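Local coordinates for acetyl-CoA hydrolase/transferase family protein (Porphyromonas gingivalis, PDB 2NVV) that probably hydrolyses acetyl-CoA or transfers its CoA group to another carboxylate, and binds zinc, at residues P82-N86 / K87-N91; A109-L112 / R113-F116; S312-Q315 / D316-N320; V396-D399 / G400-S404; R432-N435 / P436-A440. All coordinates share one frame; numbering follows the deposited sequence.

Contact 1 of 5, residues P82-N86 / K87-N91; sequences PYQSN and KDLRN
Asn86 caps the helix that begins at Lys87, turning its side-chain carbonyl back onto the amide of Leu89. OD1 accepts from Leu89 N at 2.8 Å, with the donor in the carbonyl plane and an N-H...O angle of 164°. A chi1 of 168° sets the amide beside the carbonyl carbon of Asn86, from where OD1 reaches the helix start. The main chain joins in: Arg90 N binds Asn86 O at 2.7 Å, the first turn of helix 87-94. Gln84 holds the cap from behind, its OE1 accepting from Asn86 N at 3.1 Å, the donor tilted from the carbonyl plane. The tight side lies here, where Gln84 lays CB against Leu89 CD2 at 3.6 Å and the leucine continues onto Asp68 and Ala72 of helix 65-73. On the other flank packing is sparser. Lys87 is exposed and directs its side chain away from the loop, while Ser85 points away from the helix. The Arg90 guanidinium sets one face over Asn86 C, which lies toward its rim 3.9 Å above the plane; the group is turned 75° from the Gln84 amide. Arg90 NH2 and Gln84 NE2 both donate to Met373 O, beside Asn374, a predicted CoA-binding residue. One backbone oxygen thus gathers donors from loop and helix, which would tend to hold the capped turn against Met373, at the edge of the probable CoA site.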
loop_
_atom_site.group_PDB
_atom_site.type_symbol
_atom_site.label_atom_id
_atom_site.label_comp_id
_atom_site.label_asym_id
_atom_site.label_seq_id
_atom_site.Cartn_x
_atom_site.Cartn_y
_atom_site.Cartn_z
ATOM N N PRO A 82 -13.620 -2.300 11.361
ATOM C CA PRO A 82 -12.248 -1.906 11.062
ATOM C C PRO A 82 -12.017 -0.394 11.175
ATOM O O PRO A 82 -10.873 0.073 11.155
ATOM C CB PRO A 82 -12.082 -2.411 9.642
ATOM C CG PRO A 82 -13.409 -2.030 9.033
ATOM C CD PRO A 82 -14.439 -2.286 10.133
ATOM N N TYR A 83 -13.107 0.358 11.305
ATOM C CA TYR A 83 -13.054 1.807 11.401
ATOM C C TYR A 83 -14.176 2.274 12.321
ATOM O O TYR A 83 -15.276 1.715 12.295
ATOM C CB TYR A 83 -13.257 2.416 10.009
ATOM C CG TYR A 83 -13.177 3.928 9.926
ATOM C CD1 TYR A 83 -11.986 4.568 9.580
ATOM C CD2 TYR A 83 -14.298 4.721 10.163
ATOM C CE1 TYR A 83 -11.916 5.960 9.466
ATOM C CE2 TYR A 83 -14.239 6.103 10.057
ATOM C CZ TYR A 83 -13.053 6.719 9.706
ATOM O OH TYR A 83 -12.997 8.092 9.577
ATOM N N GLN A 84 -13.897 3.284 13.145
ATOM C CA GLN A 84 -14.914 3.839 14.029
ATOM C C GLN A 84 -14.798 5.352 14.028
ATOM O O GLN A 84 -13.800 5.912 13.572
ATOM C CB GLN A 84 -14.798 3.294 15.467
ATOM C CG GLN A 84 -13.496 3.575 16.217
ATOM C CD GLN A 84 -13.340 5.024 16.638
ATOM O OE1 GLN A 84 -14.284 5.646 17.162
ATOM N NE2 GLN A 84 -12.139 5.572 16.431
ATOM N N SER A 85 -15.834 6.008 14.532
ATOM C CA SER A 85 -15.870 7.453 14.577
ATOM C C SER A 85 -16.851 7.979 15.639
ATOM O O SER A 85 -17.587 8.928 15.404
ATOM C CB SER A 85 -16.244 7.972 13.190
ATOM O OG SER A 85 -16.405 9.370 13.221
ATOM N N ASN A 86 -16.851 7.350 16.810
ATOM C CA ASN A 86 -17.722 7.739 17.918
ATOM C C ASN A 86 -16.885 8.092 19.149
ATOM O O ASN A 86 -15.987 7.344 19.527
ATOM C CB ASN A 86 -18.689 6.594 18.239
ATOM C CG ASN A 86 -19.428 6.799 19.548
ATOM O OD1 ASN A 86 -18.966 6.366 20.607
ATOM N ND2 ASN A 86 -20.578 7.466 19.487
ATOM N N LYS A 87 -17.191 9.229 19.772
ATOM C CA LYS A 87 -16.454 9.717 20.942
ATOM C C LYS A 87 -16.390 8.764 22.125
ATOM O O LYS A 87 -15.359 8.643 22.776
ATOM C CB LYS A 87 -17.037 11.058 21.397
ATOM C CG LYS A 87 -18.447 10.990 21.981
ATOM C CD LYS A 87 -19.187 12.318 21.799
ATOM C CE LYS A 87 -18.362 13.499 22.283
ATOM N NZ LYS A 87 -18.906 14.804 21.811
ATOM N N ASP A 88 -17.497 8.095 22.412
ATOM C CA ASP A 88 -17.543 7.149 23.515
ATOM C C ASP A 88 -16.651 5.952 23.229
ATOM O O ASP A 88 -15.856 5.547 24.084
ATOM C CB ASP A 88 -18.986 6.691 23.762
ATOM C CG ASP A 88 -19.869 7.816 24.268
ATOM O OD1 ASP A 88 -19.530 8.390 25.322
ATOM O OD2 ASP A 88 -20.886 8.131 23.610
ATOM N N LEU A 89 -16.776 5.387 22.031
ATOM C CA LEU A 89 -15.951 4.249 21.657
ATOM C C LEU A 89 -14.487 4.675 21.570
ATOM O O LEU A 89 -13.605 3.954 22.014
ATOM C CB LEU A 89 -16.406 3.667 20.317
ATOM C CG LEU A 89 -15.569 2.503 19.773
ATOM C CD1 LEU A 89 -15.435 1.409 20.833
ATOM C CD2 LEU A 89 -16.221 1.956 18.505
ATOM N N ARG A 90 -14.239 5.855 21.007
ATOM C CA ARG A 90 -12.886 6.382 20.867
ATOM C C ARG A 90 -12.181 6.523 22.205
ATOM O O ARG A 90 -10.998 6.207 22.318
ATOM C CB ARG A 90 -12.922 7.731 20.167
ATOM C CG ARG A 90 -11.550 8.391 19.960
ATOM C CD ARG A 90 -11.639 9.404 18.825
ATOM N NE ARG A 90 -12.852 10.200 18.958
ATOM C CZ ARG A 90 -13.672 10.511 17.962
ATOM N NH1 ARG A 90 -14.748 11.242 18.206
ATOM N NH2 ARG A 90 -13.432 10.098 16.728
ATOM N N ASN A 91 -12.899 6.997 23.218
ATOM C CA ASN A 91 -12.314 7.149 24.550
ATOM C C ASN A 91 -12.083 5.774 25.158
ATOM O O ASN A 91 -11.037 5.514 25.753
ATOM C CB ASN A 91 -13.245 7.956 25.454
ATOM C CG ASN A 91 -13.337 9.405 25.042
ATOM O OD1 ASN A 91 -14.235 10.130 25.484
ATOM N ND2 ASN A 91 -12.409 9.843 24.195
#

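Contact 2 of 5, residues A109-L112 / R113-F116; sequences AQDL and RYGF
Tyr114 lies with one ring face over the Gln110 carbonyl, whose O sits 3.0 Å above the ring plane toward its rim. The Gln110 side chain lines the same ring: CB makes a CH-pi contact 4.3 Å from the centroid, 25° off the normal, and the amide plane is turned obliquely to the ring. A chi1 of 59°, placing CG between backbone N and carbonyl carbon, raises the glutamine along the ring toward the phenol end. The Arg113 guanidinium lies over Gln110 CA, which is 3.7 Å from its plane and near its centre, a bend at chi3 folding the group back along the helix.

Backbone bonds close the end of helix 108-113. Tyr114 N still binds Gln110 O at 2.8 Å, but Gly115 takes a positive phi of 89° and the chain leaves the helix in a Schellman motif: Phe116 N reaches back to Asp111 O at 2.9 Å, and Gly115 N to Leu112 O at 3.0 Å. The turn brings Phe116 CD2 to 3.5 Å from Asp111 CG, ring and carboxylate planes steeply inclined.

Among polar side chains, Gln110 NE2 donates to Asp111 OD1 at 3.2 Å, while OE1 accepts from Arg182. Arg113 forms salt bridges with Asp178, Glu175 and Glu334. The second subunit covers the two rings, Tyr387 of that chain stacking on Tyr114 and Arg432 of that chain making a cation-pi contact with Phe116.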
loop_
_atom_site.group_PDB
_atom_site.type_symbol
_atom_site.label_atom_id
_atom_site.label_comp_id
_atom_site.label_asym_id
_atom_site.label_seq_id
_atom_site.Cartn_x
_atom_site.Cartn_y
_atom_site.Cartn_z
ATOM N N ALA A 109 -13.714 -7.849 4.075
ATOM C CA ALA A 109 -14.609 -8.859 3.525
ATOM C C ALA A 109 -13.915 -10.168 3.150
ATOM O O ALA A 109 -14.313 -11.239 3.611
ATOM C CB ALA A 109 -15.344 -8.305 2.314
ATOM N N GLN A 110 -12.883 -10.095 2.319
ATOM C CA GLN A 110 -12.197 -11.308 1.912
ATOM C C GLN A 110 -11.450 -11.975 3.050
ATOM O O GLN A 110 -11.394 -13.202 3.123
ATOM C CB GLN A 110 -11.225 -11.038 0.759
ATOM C CG GLN A 110 -10.163 -10.023 1.063
ATOM C CD GLN A 110 -8.990 -10.091 0.094
ATOM O OE1 GLN A 110 -9.170 -10.188 -1.118
ATOM N NE2 GLN A 110 -7.780 -10.025 0.630
ATOM N N ASP A 111 -10.871 -11.176 3.936
ATOM C CA ASP A 111 -10.120 -11.722 5.060
ATOM C C ASP A 111 -11.032 -12.443 6.029
ATOM O O ASP A 111 -10.591 -13.301 6.794
ATOM C CB ASP A 111 -9.349 -10.608 5.769
ATOM C CG ASP A 111 -8.110 -10.187 5.003
ATOM O OD1 ASP A 111 -7.979 -10.575 3.825
ATOM O OD2 ASP A 111 -7.264 -9.464 5.573
ATOM N N LEU A 112 -12.308 -12.077 6.001
ATOM C CA LEU A 112 -13.301 -12.712 6.850
ATOM C C LEU A 112 -13.552 -14.078 6.234
ATOM O O LEU A 112 -13.619 -15.080 6.931
ATOM C CB LEU A 112 -14.590 -11.890 6.862
ATOM C CG LEU A 112 -14.704 -10.870 8.001
ATOM C CD1 LEU A 112 -15.864 -9.908 7.743
ATOM C CD2 LEU A 112 -14.891 -11.622 9.318
ATOM N N ARG A 113 -13.679 -14.104 4.911
ATOM C CA ARG A 113 -13.912 -15.337 4.184
ATOM C C ARG A 113 -12.710 -16.265 4.311
ATOM O O ARG A 113 -12.871 -17.478 4.386
ATOM C CB ARG A 113 -14.206 -15.034 2.712
ATOM C CG ARG A 113 -15.448 -14.177 2.493
ATOM C CD ARG A 113 -15.965 -14.308 1.071
ATOM N NE ARG A 113 -15.002 -13.819 0.087
ATOM C CZ ARG A 113 -14.923 -12.567 -0.343
ATOM N NH1 ARG A 113 -14.001 -12.242 -1.238
ATOM N NH2 ARG A 113 -15.770 -11.647 0.109
ATOM N N TYR A 114 -11.510 -15.691 4.341
ATOM C CA TYR A 114 -10.274 -16.465 4.478
ATOM C C TYR A 114 -10.180 -17.099 5.869
ATOM O O TYR A 114 -9.377 -18.000 6.096
ATOM C CB TYR A 114 -9.042 -15.568 4.253
ATOM C CG TYR A 114 -8.938 -14.990 2.861
ATOM C CD1 TYR A 114 -9.753 -15.455 1.828
ATOM C CD2 TYR A 114 -8.006 -13.990 2.565
ATOM C CE1 TYR A 114 -9.646 -14.937 0.530
ATOM C CE2 TYR A 114 -7.892 -13.470 1.272
ATOM C CZ TYR A 114 -8.716 -13.950 0.263
ATOM O OH TYR A 114 -8.620 -13.450 -1.010
ATOM N N GLY A 115 -10.997 -16.606 6.795
ATOM C CA GLY A 115 -11.012 -17.125 8.146
ATOM C C GLY A 115 -10.028 -16.433 9.069
ATOM O O GLY A 115 -9.790 -16.911 10.188
ATOM N N PHE A 116 -9.460 -15.313 8.617
ATOM C CA PHE A 116 -8.477 -14.584 9.416
ATOM C C PHE A 116 -9.002 -14.097 10.765
ATOM O O PHE A 116 -8.261 -14.041 11.745
ATOM C CB PHE A 116 -7.919 -13.414 8.615
ATOM C CG PHE A 116 -7.068 -13.829 7.450
ATOM C CD1 PHE A 116 -6.759 -15.171 7.237
ATOM C CD2 PHE A 116 -6.574 -12.881 6.555
ATOM C CE1 PHE A 116 -5.972 -15.561 6.147
ATOM C CE2 PHE A 116 -5.781 -13.266 5.458
ATOM C CZ PHE A 116 -5.484 -14.611 5.259
#

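Contact 3 of 5, residues S312-Q315 / D316-N320; sequences SVIQ and DIYAN
The short helix 311-318 forms this contact, an i to i+4 ladder of backbone bonds with two apolar side-chain pairs beside it. Ile314 and Tyr318 make the broader pair. The isoleucine puts CG1 anti to its backbone N (chi1 -168°), which sends that branch up the helix and over the tyrosine ring; CG1 stands 3.9 Å from the centroid, 26° off the normal, a CH-pi contact over the face. CD1 extends the overlap to the phenol end, 3.5 Å from Tyr318 CZ. At the root of the ring the same face meets Ile314 O, 3.3 Å above its plane and offset toward the rim. That oxygen also accepts from Tyr318 N at 3.0 Å, with a nearly straight N-H...O angle of 172°. One residue earlier along the helix, Val313 CG1 and Ile317 CD1 meet more loosely at 4.1 Å, the same two residues being joined by the bond from Ile317 N to Val313 O. The final ladder bond, Ala319 N to Gln315 O, is weak, and beyond it Asn320 folds its side chain back so that ND2 donates to Asp316 O at 2.7 Å. Asp316 OD2 itself is paired with Lys295 of helix 288-295. Val313 and Ile317 lean on Ile291 of that same helix, Ile317 and Ile314 on Leu307 of strand 306-307, and Tyr318 on the loop residues Thr140, Pro164 and Ile167, while helix 321-324 packs Phe324 against Asp316 and Ile317.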
loop_
_atom_site.group_PDB
_atom_site.type_symbol
_atom_site.label_atom_id
_atom_site.label_comp_id
_atom_site.label_asym_id
_atom_site.label_seq_id
_atom_site.Cartn_x
_atom_site.Cartn_y
_atom_site.Cartn_z
ATOM N N SER A 312 -32.699 16.497 4.161
ATOM C CA SER A 312 -33.251 17.298 3.077
ATOM C C SER A 312 -32.848 16.732 1.725
ATOM O O SER A 312 -33.644 16.692 0.785
ATOM C CB SER A 312 -32.762 18.738 3.183
ATOM O OG SER A 312 -33.035 19.441 1.976
ATOM N N VAL A 313 -31.599 16.292 1.645
ATOM C CA VAL A 313 -31.044 15.739 0.421
ATOM C C VAL A 313 -31.572 14.348 0.086
ATOM O O VAL A 313 -31.875 14.053 -1.076
ATOM C CB VAL A 313 -29.504 15.697 0.506
ATOM C CG1 VAL A 313 -28.931 14.975 -0.697
ATOM C CG2 VAL A 313 -28.952 17.113 0.566
ATOM N N ILE A 314 -31.691 13.493 1.108
ATOM C CA ILE A 314 -32.182 12.130 0.910
ATOM C C ILE A 314 -33.632 12.145 0.480
ATOM O O ILE A 314 -34.045 11.305 -0.305
ATOM C CB ILE A 314 -32.035 11.275 2.182
ATOM C CG1 ILE A 314 -32.272 9.805 1.841
ATOM C CG2 ILE A 314 -33.029 11.714 3.246
ATOM C CD1 ILE A 314 -31.243 9.217 0.899
ATOM N N GLN A 315 -34.402 13.108 0.979
ATOM C CA GLN A 315 -35.811 13.216 0.603
ATOM C C GLN A 315 -35.922 13.701 -0.835
ATOM O O GLN A 315 -36.825 13.291 -1.568
ATOM C CB GLN A 315 -36.557 14.169 1.534
ATOM C CG GLN A 315 -36.555 13.717 2.985
ATOM C CD GLN A 315 -37.456 14.555 3.873
ATOM O OE1 GLN A 315 -37.352 15.784 3.902
ATOM N NE2 GLN A 315 -38.345 13.888 4.616
ATOM N N ASP A 316 -34.998 14.563 -1.248
ATOM C CA ASP A 316 -35.023 15.060 -2.614
ATOM C C ASP A 316 -34.707 13.924 -3.594
ATOM O O ASP A 316 -35.297 13.823 -4.678
ATOM C CB ASP A 316 -34.017 16.200 -2.781
ATOM C CG ASP A 316 -33.967 16.737 -4.206
ATOM O OD1 ASP A 316 -35.038 16.944 -4.814
ATOM O OD2 ASP A 316 -32.852 16.961 -4.715
ATOM N N ILE A 317 -33.768 13.065 -3.208
ATOM C CA ILE A 317 -33.390 11.936 -4.039
ATOM C C ILE A 317 -34.566 10.971 -4.169
ATOM O O ILE A 317 -34.966 10.608 -5.271
ATOM C CB ILE A 317 -32.174 11.194 -3.435
ATOM C CG1 ILE A 317 -30.935 12.092 -3.512
ATOM C CG2 ILE A 317 -31.929 9.876 -4.173
ATOM C CD1 ILE A 317 -29.705 11.523 -2.839
ATOM N N TYR A 318 -35.126 10.566 -3.038
ATOM C CA TYR A 318 -36.257 9.643 -3.039
ATOM C C TYR A 318 -37.494 10.180 -3.754
ATOM O O TYR A 318 -38.356 9.400 -4.175
ATOM C CB TYR A 318 -36.630 9.274 -1.608
ATOM C CG TYR A 318 -35.607 8.425 -0.910
ATOM C CD1 TYR A 318 -35.682 8.203 0.462
ATOM C CD2 TYR A 318 -34.570 7.826 -1.620
ATOM C CE1 TYR A 318 -34.749 7.396 1.113
ATOM C CE2 TYR A 318 -33.633 7.025 -0.980
ATOM C CZ TYR A 318 -33.729 6.811 0.383
ATOM O OH TYR A 318 -32.810 6.001 1.000
ATOM N N ALA A 319 -37.586 11.502 -3.882
ATOM C CA ALA A 319 -38.719 12.133 -4.559
ATOM C C ALA A 319 -38.405 12.299 -6.036
ATOM O O ALA A 319 -39.277 12.662 -6.824
ATOM C CB ALA A 319 -39.022 13.495 -3.938
ATOM N N ASN A 320 -37.156 12.012 -6.398
ATOM C CA ASN A 320 -36.684 12.133 -7.772
ATOM C C ASN A 320 -35.805 10.966 -8.202
ATOM O O ASN A 320 -34.698 11.158 -8.712
ATOM C CB ASN A 320 -35.912 13.438 -7.937
ATOM C CG ASN A 320 -36.780 14.644 -7.704
ATOM O OD1 ASN A 320 -37.667 14.939 -8.503
ATOM N ND2 ASN A 320 -36.548 15.342 -6.597
#

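Contact 4 of 5, residues V396-D399 / G400-S404; sequences VMKD and GKISS
Three consecutive residues with positive phi, Lys398, Asp399 and Gly400, carry the chain round this hairpin, and a classic beta bulge interrupts the ladder where Lys401 and Ile402 both face selenomethionine 397 (Met397). Gly400 sits at phi 91°, where a side chain would press on the carbonyl oxygen of Asp399; its CA lies 4.0 Å from Val396 CB. Lys401 N binds Lys398 O at 2.8 Å, closing the turn, with the donor above the carbonyl plane. Met397 O takes two amides, that of Ile402 at 3.1 Å and, weakly, that of Gly400. The return bond runs from Met397 N to Ile402 O at 2.8 Å, making Met397 and Ile402 an antiparallel hydrogen-bonded pair; Val396 and Ser403 next to them form a non-hydrogen-bonded one. Side chains of the first pair lie side by side and point the same way, with CB of Met397 and CB of Ile402 3.8 Å apart. With chi1 at -69° and chi2 extended, Ile402 CD1 reaches both Lys398 CG, at 3.4 Å, and Met397 SE, at 3.9 Å. The ends of both lysines lead away from the hairpin. At the turn, Gly400 O accepts from Tyr452 OH. At the base, Ser404 OG bonds to Pro394 O and Ser403 OG to Phe405 O. This is a two-stranded bulged beta hairpin, its strands 396-397 and 402-403 linking strand 389-392 of the mixed five-stranded sheet to strand 405-406.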
loop_
_atom_site.group_PDB
_atom_site.type_symbol
_atom_site.label_atom_id
_atom_site.label_comp_id
_atom_site.label_asym_id
_atom_site.label_seq_id
_atom_site.Cartn_x
_atom_site.Cartn_y
_atom_site.Cartn_z
ATOM N N VAL A 396 -1.817 25.040 9.677
ATOM C CA VAL A 396 -1.696 25.116 11.125
ATOM C C VAL A 396 -2.976 24.803 11.872
ATOM O O VAL A 396 -4.013 24.534 11.276
ATOM C CB VAL A 396 -1.201 26.525 11.565
ATOM C CG1 VAL A 396 0.164 26.814 10.942
ATOM C CG2 VAL A 396 -2.212 27.589 11.166
HETATM N N MSE A 397 -2.893 24.879 13.191
HETATM C CA MSE A 397 -4.019 24.586 14.068
HETATM C C MSE A 397 -3.832 25.378 15.364
HETATM O O MSE A 397 -2.772 25.984 15.575
HETATM C CB MSE A 397 -4.015 23.090 14.350
HETATM C CG MSE A 397 -5.087 22.592 15.281
HETATM SE SE MSE A 397 -4.791 20.712 15.668
HETATM C CE MSE A 397 -5.092 20.040 13.830
ATOM N N LYS A 398 -4.850 25.370 16.222
ATOM C CA LYS A 398 -4.805 26.084 17.500
ATOM C C LYS A 398 -4.213 27.482 17.368
ATOM O O LYS A 398 -3.182 27.789 17.974
ATOM C CB LYS A 398 -3.993 25.291 18.535
ATOM C CG LYS A 398 -4.582 23.922 18.888
ATOM C CD LYS A 398 -5.981 24.041 19.525
ATOM C CE LYS A 398 -6.611 22.671 19.828
ATOM N NZ LYS A 398 -5.827 21.850 20.818
ATOM N N ASP A 399 -4.872 28.326 16.582
ATOM C CA ASP A 399 -4.415 29.698 16.361
ATOM C C ASP A 399 -2.945 29.796 15.989
ATOM O O ASP A 399 -2.274 30.755 16.361
ATOM C CB ASP A 399 -4.674 30.559 17.597
ATOM C CG ASP A 399 -6.151 30.762 17.856
ATOM O OD1 ASP A 399 -6.860 31.215 16.926
ATOM O OD2 ASP A 399 -6.608 30.469 18.979
ATOM N N GLY A 400 -2.452 28.793 15.267
ATOM C CA GLY A 400 -1.069 28.803 14.840
ATOM C C GLY A 400 -0.082 28.139 15.767
ATOM O O GLY A 400 1.070 27.945 15.380
ATOM N N LYS A 401 -0.517 27.778 16.970
ATOM C CA LYS A 401 0.369 27.143 17.949
ATOM C C LYS A 401 0.762 25.715 17.567
ATOM O O LYS A 401 1.725 25.151 18.099
ATOM C CB LYS A 401 -0.296 27.151 19.328
ATOM C CG LYS A 401 -0.549 28.546 19.878
ATOM C CD LYS A 401 -1.313 28.477 21.177
ATOM C CE LYS A 401 -1.653 29.868 21.699
ATOM N NZ LYS A 401 -2.358 29.821 23.027
ATOM N N ILE A 402 0.003 25.128 16.648
ATOM C CA ILE A 402 0.289 23.777 16.179
ATOM C C ILE A 402 0.528 23.812 14.684
ATOM O O ILE A 402 -0.240 24.419 13.940
ATOM C CB ILE A 402 -0.887 22.803 16.451
ATOM C CG1 ILE A 402 -1.030 22.552 17.959
ATOM C CG2 ILE A 402 -0.649 21.486 15.733
ATOM C CD1 ILE A 402 -2.170 21.633 18.334
ATOM N N SER A 403 1.603 23.167 14.248
ATOM C CA SER A 403 1.913 23.091 12.829
ATOM C C SER A 403 1.451 21.731 12.286
ATOM O O SER A 403 1.696 20.692 12.904
ATOM C CB SER A 403 3.419 23.247 12.609
ATOM O OG SER A 403 3.762 22.964 11.262
ATOM N N SER A 404 0.780 21.731 11.142
ATOM C CA SER A 404 0.326 20.485 10.531
ATOM C C SER A 404 1.508 19.769 9.897
ATOM O O SER A 404 1.425 18.593 9.564
ATOM C CB SER A 404 -0.716 20.761 9.464
ATOM O OG SER A 404 -1.855 21.372 10.021
#

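Contact 5 of 5, residues R432-N435 / P436-A440; sequences RGKN and PRERA
Arg439 lays its guanidinium over the peptide that joins Asn435 to Pro436, with Asn435 C 3.5 Å and Pro436 N 3.4 Å above one face, both toward the rim. Its CG stands between backbone N and carbonyl carbon (chi1 78°), and a further bend at chi3 curls the chain back across the helix start. NH1 then donates to Lys434 O at 3.0 Å, which lies 29° out of the guanidinium plane. The arginine backbone is engaged too, Arg439 N binding Asn435 O at 3.0 Å to open helix 436-446. Glu438, third residue of the helix, reaches back to the N-cap residue as in the return half of a capping box. Its OE1 accepts from Asn435 N at 2.9 Å along an almost straight path of 174°, met on the anti side of the carboxylate. Lys434 crosses the glutamate stem, CB to CB 3.9 Å, before its ammonium end leads off. Glu438 OE2 is taken by Ser99 of the second subunit, and Tyr100 of that subunit packs on Asn435. Arg439 NH2 forms a salt bridge with Glu416, a zinc ligand, and bonds to Phe359 O. Arg439 is therefore a second-shell residue that joins the loop carbonyl to the metal site; its charge would be expected to stabilise the Glu416 carboxylate as an anion and help to orient it, while Glu438 links the helix start to the dimer partner.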
loop_
_atom_site.group_PDB
_atom_site.type_symbol
_atom_site.label_atom_id
_atom_site.label_comp_id
_atom_site.label_asym_id
_atom_site.label_seq_id
_atom_site.Cartn_x
_atom_site.Cartn_y
_atom_site.Cartn_z
ATOM N N ARG A 432 6.475 14.159 -6.806
ATOM C CA ARG A 432 6.975 13.222 -7.813
ATOM C C ARG A 432 8.337 13.555 -8.400
ATOM O O ARG A 432 8.627 14.697 -8.732
ATOM C CB ARG A 432 5.946 13.064 -8.940
ATOM C CG ARG A 432 4.697 12.297 -8.518
ATOM C CD ARG A 432 3.598 12.427 -9.542
ATOM N NE ARG A 432 3.171 13.815 -9.685
ATOM C CZ ARG A 432 2.215 14.227 -10.511
ATOM N NH1 ARG A 432 1.907 15.508 -10.562
ATOM N NH2 ARG A 432 1.566 13.361 -11.279
ATOM N N GLY A 433 9.178 12.535 -8.501
ATOM C CA GLY A 433 10.502 12.716 -9.064
ATOM C C GLY A 433 11.496 13.400 -8.163
ATOM O O GLY A 433 12.556 13.817 -8.624
ATOM N N LYS A 434 11.176 13.502 -6.879
ATOM C CA LYS A 434 12.066 14.170 -5.933
ATOM C C LYS A 434 12.567 13.275 -4.819
ATOM O O LYS A 434 11.858 12.375 -4.368
ATOM C CB LYS A 434 11.354 15.382 -5.326
ATOM C CG LYS A 434 11.223 16.523 -6.301
ATOM C CD LYS A 434 10.288 17.604 -5.803
ATOM C CE LYS A 434 10.270 18.765 -6.801
ATOM N NZ LYS A 434 9.219 19.767 -6.500
ATOM N N ASN A 435 13.797 13.512 -4.388
ATOM C CA ASN A 435 14.373 12.731 -3.305
ATOM C C ASN A 435 13.925 13.404 -2.008
ATOM O O ASN A 435 13.207 14.406 -2.052
ATOM C CB ASN A 435 15.911 12.688 -3.418
ATOM C CG ASN A 435 16.562 14.032 -3.177
ATOM O OD1 ASN A 435 17.780 14.139 -3.170
ATOM N ND2 ASN A 435 15.755 15.059 -2.975
ATOM N N PRO A 436 14.339 12.874 -0.844
ATOM C CA PRO A 436 13.926 13.478 0.430
ATOM C C PRO A 436 14.181 14.974 0.602
ATOM O O PRO A 436 13.266 15.727 0.945
ATOM C CB PRO A 436 14.659 12.622 1.459
ATOM C CG PRO A 436 14.628 11.263 0.802
ATOM C CD PRO A 436 15.022 11.585 -0.617
ATOM N N ARG A 437 15.414 15.409 0.353
ATOM C CA ARG A 437 15.762 16.816 0.500
ATOM C C ARG A 437 15.007 17.740 -0.444
ATOM O O ARG A 437 14.585 18.833 -0.051
ATOM C CB ARG A 437 17.260 17.016 0.308
ATOM C CG ARG A 437 18.069 16.660 1.535
ATOM C CD ARG A 437 19.554 16.903 1.330
ATOM N NE ARG A 437 20.302 16.538 2.527
ATOM C CZ ARG A 437 20.309 17.257 3.646
ATOM N NH1 ARG A 437 21.015 16.843 4.697
ATOM N NH2 ARG A 437 19.630 18.399 3.714
ATOM N N GLU A 438 14.839 17.308 -1.686
ATOM C CA GLU A 438 14.133 18.117 -2.674
ATOM C C GLU A 438 12.646 18.244 -2.361
ATOM O O GLU A 438 12.043 19.289 -2.574
ATOM C CB GLU A 438 14.329 17.525 -4.076
ATOM C CG GLU A 438 15.792 17.442 -4.468
ATOM C CD GLU A 438 16.038 16.521 -5.643
ATOM O OE1 GLU A 438 15.317 15.505 -5.769
ATOM O OE2 GLU A 438 16.970 16.800 -6.435
ATOM N N ARG A 439 12.045 17.187 -1.834
ATOM C CA ARG A 439 10.624 17.276 -1.531
ATOM C C ARG A 439 10.375 18.018 -0.202
ATOM O O ARG A 439 9.299 18.568 0.019
ATOM C CB ARG A 439 9.977 15.876 -1.572
ATOM C CG ARG A 439 10.191 14.988 -0.383
ATOM C CD ARG A 439 9.362 13.716 -0.563
ATOM N NE ARG A 439 10.028 12.746 -1.421
ATOM C CZ ARG A 439 10.844 11.798 -0.966
ATOM N NH1 ARG A 439 11.419 10.946 -1.817
ATOM N NH2 ARG A 439 11.069 11.688 0.342
ATOM N N ALA A 440 11.387 18.061 0.659
ATOM C CA ALA A 440 11.266 18.786 1.920
ATOM C C ALA A 440 11.265 20.291 1.618
ATOM O O ALA A 440 10.468 21.048 2.168
ATOM C CB ALA A 440 12.429 18.436 2.853
#

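Overall arrangement
All five contacts are local, at helix starts (contacts 1 and 5), helix ends (contacts 2 and 3) and a hairpin (contact 4), and within one chain none touches another. Contacts 1 and 2 belong to the N-terminal family domain, their nearest atoms about 8 Å apart; the other three belong to the C-terminal one. Contact 1 borders the predicted CoA site, with Arg90 about 3 Å from Asn374 between side chains, whereas the Ser404 side chain of contact 4 is about 10 Å from that of Val262, another predicted CoA-binding residue. Contact 5 lies near zinc, about 7 Å from the Arg439 side chain. Contacts 2 and 5, centres 38 Å apart within a chain, both meet the second subunit, where Phe116 of one chain pairs with Arg432 of the other.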